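Local coordinates for uncharacterized protein (Parabacteroides merdae, PDB 4R7F) that is of unknown function but has immunoglobulin-like beta-sandwich domains and carries an N-terminal region related to the first domain of the type 9 secretion system plug protein, at residues A[227-232]-A[249-254]; A[233-236]-A[241-244]. One frame throughout, in Å; residues are numbered along the deposited sequence.

Interactions 1 and 2 follow one continuous piece of chain: strand 225-228, the loop behind it, and the hairpin of strands 239-245 and 248-253. Interaction 2 is nested inside the excursion closed by interaction 1, and their centres are about 6 Å apart. Interaction 1 is mostly buried between two facing sheets; interaction 2 is a watered surface contact at a sheet edge. They join through the hairpin, where N250 N is 2.8 Å from S243 O and E252 N is 2.9 Å from N241 O, both probable hydrogen bonds. I242 CD1 also packs 3.5 Å from S231 O. None of the magnesium ligands E223, D269, D271 and Q371 belongs to either contact.

Interaction 1 of 2, residues A[227-232]-A[249-254]; sequences MEFLSN and YNVELM
N232 lies over one face of the Y249 ring. Its CB makes a CH-pi contact, 4.1 Å from the ring centroid and 22° off the normal, while ND2 hangs above the rim, 3.1 Å from Y249 CZ. The amide is tilted 46° to the ring plane, so the two flat groups do not stack. ND2 also comes within 3.3 Å of Y249 OH, but the angle is too poor for a hydrogen bond. The ring has further company: it meets F244 edge-to-face and packs against Y291, which N232 touches as well. Replacing Y249 by an alanine would take away the ring, and the N232 amide would probably lose the surface beneath it and F244 its edge-to-face partner.

The remaining contacts are apolar and lie deeper. They belong to the interior of a beta-sandwich of the immunoglobulin-like kind: strand 225-228 pairs with 342-352 in one sheet, strand 248-253 with 290-298 in the other, and the two segments run roughly antiparallel. M227 and F229 on one side, and V251 and L253 on the other, direct alternate side chains into the space between the sheets. F229 swings inward with CG between its backbone N and carbonyl carbon (chi1 62°), and V251 CG2 approaches the ring obliquely, 3.9 Å from CD2. Selenomethionine M227 crosses L253 at about a right angle, though the modelled approach of its CG to the leucine methyl is too close to be trusted. Beyond these pairs, F229 also touches V293 and Y344, and L253 packs on F295.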
loop_
_atom_site.group_PDB
_atom_site.type_symbol
_atom_site.label_atom_id
_atom_site.label_comp_id
_atom_site.label_asym_id
_atom_site.label_seq_id
_atom_site.Cartn_x
_atom_site.Cartn_y
_atom_site.Cartn_z
HETATM N N MSE A 227 5.621 -19.872 3.837
HETATM C CA MSE A 227 5.570 -21.306 3.609
HETATM C C MSE A 227 4.326 -21.526 2.786
HETATM O O MSE A 227 3.353 -20.793 2.949
HETATM C CB MSE A 227 5.502 -21.770 5.068
HETATM C CG MSE A 227 5.068 -23.152 5.359
HETATM SE SE MSE A 227 3.154 -23.354 5.303
HETATM C CE MSE A 227 2.501 -23.416 7.141
ATOM N N GLU A 228 4.337 -22.505 1.885
ATOM C CA GLU A 228 3.165 -22.813 1.044
ATOM C C GLU A 228 3.128 -24.286 0.763
ATOM O O GLU A 228 4.165 -24.883 0.479
ATOM C CB GLU A 228 3.247 -22.167 -0.334
ATOM C CG GLU A 228 3.216 -20.660 -0.406
ATOM C CD GLU A 228 3.118 -20.172 -1.847
ATOM O OE1 GLU A 228 2.668 -20.970 -2.700
ATOM O OE2 GLU A 228 3.495 -19.003 -2.120
ATOM N N PHE A 229 1.935 -24.863 0.782
ATOM C CA PHE A 229 1.786 -26.261 0.404
ATOM C C PHE A 229 0.471 -26.449 -0.319
ATOM O O PHE A 229 -0.544 -26.828 0.266
ATOM C CB PHE A 229 1.957 -27.219 1.585
ATOM C CG PHE A 229 0.942 -27.045 2.698
ATOM C CD1 PHE A 229 1.041 -25.993 3.610
ATOM C CD2 PHE A 229 -0.072 -27.982 2.878
ATOM C CE1 PHE A 229 0.119 -25.868 4.642
ATOM C CE2 PHE A 229 -1.002 -27.848 3.897
ATOM C CZ PHE A 229 -0.911 -26.789 4.783
ATOM N N LEU A 230 0.544 -26.214 -1.625
ATOM C CA LEU A 230 -0.601 -26.200 -2.497
ATOM C C LEU A 230 -0.924 -27.564 -3.098
ATOM O O LEU A 230 -2.006 -27.744 -3.662
ATOM C CB LEU A 230 -0.367 -25.203 -3.615
ATOM C CG LEU A 230 -0.021 -23.780 -3.214
ATOM C CD1 LEU A 230 0.065 -22.923 -4.473
ATOM C CD2 LEU A 230 -1.037 -23.215 -2.235
ATOM N N SER A 231 -0.003 -28.518 -2.976
ATOM C CA SER A 231 -0.319 -29.912 -3.276
ATOM C C SER A 231 0.617 -30.842 -2.537
ATOM O O SER A 231 1.602 -30.385 -1.937
ATOM C CB SER A 231 -0.218 -30.191 -4.783
ATOM O OG SER A 231 1.111 -30.462 -5.166
ATOM N N ASN A 232 0.308 -32.142 -2.601
ATOM C CA ASN A 232 1.233 -33.185 -2.130
ATOM C C ASN A 232 2.275 -33.702 -3.153
ATOM O O ASN A 232 3.032 -34.607 -2.837
ATOM C CB ASN A 232 0.471 -34.395 -1.544
ATOM C CG ASN A 232 -0.565 -34.978 -2.490
ATOM O OD1 ASN A 232 -0.434 -34.945 -3.703
ATOM N ND2 ASN A 232 -1.613 -35.505 -1.917
ATOM N N TYR A 249 -1.485 -36.558 5.234
ATOM C CA TYR A 249 -0.209 -36.097 4.675
ATOM C C TYR A 249 0.489 -35.221 5.698
ATOM O O TYR A 249 -0.161 -34.519 6.455
ATOM C CB TYR A 249 -0.417 -35.300 3.392
ATOM C CG TYR A 249 -0.765 -36.178 2.245
ATOM C CD1 TYR A 249 0.229 -36.804 1.507
ATOM C CD2 TYR A 249 -2.092 -36.405 1.898
ATOM C CE1 TYR A 249 -0.086 -37.625 0.449
ATOM C CE2 TYR A 249 -2.414 -37.224 0.832
ATOM C CZ TYR A 249 -1.409 -37.838 0.117
ATOM O OH TYR A 249 -1.724 -38.660 -0.956
ATOM N N ASN A 250 1.809 -35.293 5.712
ATOM C CA ASN A 250 2.646 -34.582 6.656
ATOM C C ASN A 250 3.608 -33.714 5.881
ATOM O O ASN A 250 4.371 -34.197 5.037
ATOM C CB ASN A 250 3.458 -35.553 7.527
ATOM C CG ASN A 250 2.640 -36.144 8.674
ATOM O OD1 ASN A 250 2.829 -35.779 9.822
ATOM N ND2 ASN A 250 1.728 -37.066 8.362
ATOM N N VAL A 251 3.571 -32.432 6.180
ATOM C CA VAL A 251 4.494 -31.486 5.601
ATOM C C VAL A 251 5.649 -31.146 6.528
ATOM O O VAL A 251 5.448 -30.469 7.533
ATOM C CB VAL A 251 3.786 -30.192 5.268
ATOM C CG1 VAL A 251 4.751 -29.271 4.520
ATOM C CG2 VAL A 251 2.517 -30.485 4.473
ATOM N N GLU A 252 6.857 -31.592 6.177
ATOM C CA GLU A 252 8.048 -31.219 6.926
ATOM C C GLU A 252 8.554 -29.899 6.357
ATOM O O GLU A 252 8.993 -29.836 5.214
ATOM C CB GLU A 252 9.126 -32.310 6.846
ATOM C CG GLU A 252 10.171 -32.240 7.969
ATOM C CD GLU A 252 11.568 -32.718 7.540
ATOM O OE1 GLU A 252 11.673 -33.311 6.451
ATOM O OE2 GLU A 252 12.565 -32.504 8.280
ATOM N N LEU A 253 8.461 -28.835 7.147
ATOM C CA LEU A 253 8.970 -27.563 6.734
ATOM C C LEU A 253 10.474 -27.591 6.933
ATOM O O LEU A 253 10.995 -28.275 7.818
ATOM C CB LEU A 253 8.388 -26.417 7.566
ATOM C CG LEU A 253 6.902 -26.124 7.508
ATOM C CD1 LEU A 253 6.503 -24.956 8.421
ATOM C CD2 LEU A 253 6.544 -25.792 6.109
HETATM N N MSE A 254 11.154 -26.827 6.093
HETATM C CA MSE A 254 12.571 -26.580 6.230
HETATM C C MSE A 254 12.808 -25.953 7.567
HETATM O O MSE A 254 11.916 -25.329 8.158
HETATM C CB MSE A 254 13.023 -25.619 5.142
HETATM C CG MSE A 254 13.061 -26.310 3.767
HETATM SE SE MSE A 254 13.610 -24.965 2.438
HETATM C CE MSE A 254 13.657 -26.233 0.924
#

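Interaction 2 of 2, residues A[233-236]-A[241-244]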
loop_
_atom_site.group_PDB
_atom_site.type_symbol
_atom_site.label_atom_id
_atom_site.label_comp_id
_atom_site.label_asym_id
_atom_site.label_seq_id
_atom_site.Cartn_x
_atom_site.Cartn_y
_atom_site.Cartn_z
ATOM N N LYS A 233 2.315 -33.139 -4.355
ATOM C CA LYS A 233 3.118 -33.724 -5.449
ATOM C C LYS A 233 4.525 -33.163 -5.429
ATOM O O LYS A 233 5.491 -33.906 -5.523
ATOM C CB LYS A 233 2.488 -33.470 -6.833
ATOM C CG LYS A 233 0.998 -33.770 -6.964
ATOM C CD LYS A 233 0.717 -35.244 -7.157
ATOM C CE LYS A 233 -0.758 -35.566 -6.955
ATOM N NZ LYS A 233 -0.914 -36.893 -6.294
ATOM N N TYR A 234 4.636 -31.846 -5.318
ATOM C CA TYR A 234 5.933 -31.199 -5.206
ATOM C C TYR A 234 6.045 -30.519 -3.857
ATOM O O TYR A 234 5.049 -30.315 -3.160
ATOM C CB TYR A 234 6.142 -30.175 -6.337
ATOM C CG TYR A 234 5.131 -29.059 -6.357
ATOM C CD1 TYR A 234 3.895 -29.228 -6.971
ATOM C CD2 TYR A 234 5.412 -27.822 -5.766
ATOM C CE1 TYR A 234 2.958 -28.203 -6.987
ATOM C CE2 TYR A 234 4.479 -26.790 -5.773
ATOM C CZ TYR A 234 3.254 -26.991 -6.383
ATOM O OH TYR A 234 2.325 -25.983 -6.417
ATOM N N ASN A 235 7.273 -30.159 -3.513
ATOM C CA ASN A 235 7.570 -29.423 -2.304
ATOM C C ASN A 235 7.439 -27.943 -2.555
ATOM O O ASN A 235 8.184 -27.389 -3.349
ATOM C CB ASN A 235 8.989 -29.741 -1.858
ATOM C CG ASN A 235 9.152 -31.185 -1.431
ATOM O OD1 ASN A 235 8.249 -31.804 -0.857
ATOM N ND2 ASN A 235 10.313 -31.723 -1.695
ATOM N N GLY A 236 6.493 -27.293 -1.886
ATOM C CA GLY A 236 6.308 -25.856 -2.068
ATOM C C GLY A 236 7.372 -25.039 -1.338
ATOM O O GLY A 236 8.374 -25.568 -0.857
ATOM N N ASN A 241 9.914 -31.736 2.529
ATOM C CA ASN A 241 9.385 -33.007 2.095
ATOM C C ASN A 241 7.951 -33.163 2.554
ATOM O O ASN A 241 7.542 -32.631 3.588
ATOM C CB ASN A 241 10.226 -34.164 2.658
ATOM C CG ASN A 241 9.831 -35.523 2.075
ATOM O OD1 ASN A 241 9.716 -35.708 0.854
ATOM N ND2 ASN A 241 9.596 -36.476 2.962
ATOM N N ILE A 242 7.185 -33.879 1.754
ATOM C CA ILE A 242 5.823 -34.274 2.088
ATOM C C ILE A 242 5.742 -35.792 2.024
ATOM O O ILE A 242 6.353 -36.405 1.150
ATOM C CB ILE A 242 4.835 -33.692 1.083
ATOM C CG1 ILE A 242 4.759 -32.182 1.241
ATOM C CG2 ILE A 242 3.482 -34.323 1.287
ATOM C CD1 ILE A 242 4.228 -31.442 0.035
ATOM N N SER A 243 5.027 -36.385 2.973
ATOM C CA SER A 243 4.969 -37.828 3.139
ATOM C C SER A 243 3.566 -38.187 3.650
ATOM O O SER A 243 2.825 -37.307 4.080
ATOM C CB SER A 243 6.059 -38.291 4.114
ATOM O OG SER A 243 5.785 -37.772 5.406
ATOM N N PHE A 244 3.174 -39.457 3.569
ATOM C CA PHE A 244 1.822 -39.835 3.982
ATOM C C PHE A 244 1.890 -40.839 5.104
ATOM O O PHE A 244 2.506 -41.874 4.949
ATOM C CB PHE A 244 0.995 -40.408 2.829
ATOM C CG PHE A 244 -0.420 -40.797 3.238
ATOM C CD1 PHE A 244 -1.409 -39.839 3.356
ATOM C CD2 PHE A 244 -0.749 -42.121 3.525
ATOM C CE1 PHE A 244 -2.686 -40.177 3.772
ATOM C CE2 PHE A 244 -2.022 -42.459 3.939
ATOM C CZ PHE A 244 -2.997 -41.486 4.053
HETATM O O HOH W 1 7.630 -34.374 -1.563
HETATM O O HOH W 2 11.719 -34.329 -0.519
#
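The N235 side chain reaches across to the backbone of N241 and I242, its carbonyl end leading. CG stands anti to the carbonyl carbon (chi1 -66°), which carries the amide from the loop toward the strand and sets OD1 3.4 Å from N241 CA. I242 N lies nearly as close to the same oxygen, at 3.5 Å, yet the link between them is made by solvent. Water 1 is hydrogen-bonded to N235 OD1 at 2.7 Å and receives a weak bond, 3.4 Å long, from I242 N. It sits out of the amide plane, on the side opposite N241 CA.

The nitrogen end reaches the N241 side chain through a second water: N235 ND2 donates to water 2 over 3.2 Å, and that water donates to N241 OD1 at 2.8 Å. The N241 CB bond leaves the strand pointing away from the loop, and the two side-chain amides are joined through the water.

Strand 239-245 is an edge strand of its sheet within this chain, forming a beta-hairpin with 248-253; N241 and S243 bond by their backbones to E252 and N250, while I242 N faces the other way, toward the loop 233-236. That loop belongs to the connection between the two sheets of the sandwich.

I242 meets the loop alongside the OD1 end of the amide, close to the amide plane. Its chain is extended at chi2 (159°), which brings CD1 to 3.5 Å from Y234 O, a van der Waals contact, and to 4.1 Å from N235 OD1. The same side chain packs on Y249 of the neighbouring strand, whereas the Y234 CB bond points away from the strand, and its OH makes a weak hydrogen bond to S279 OG.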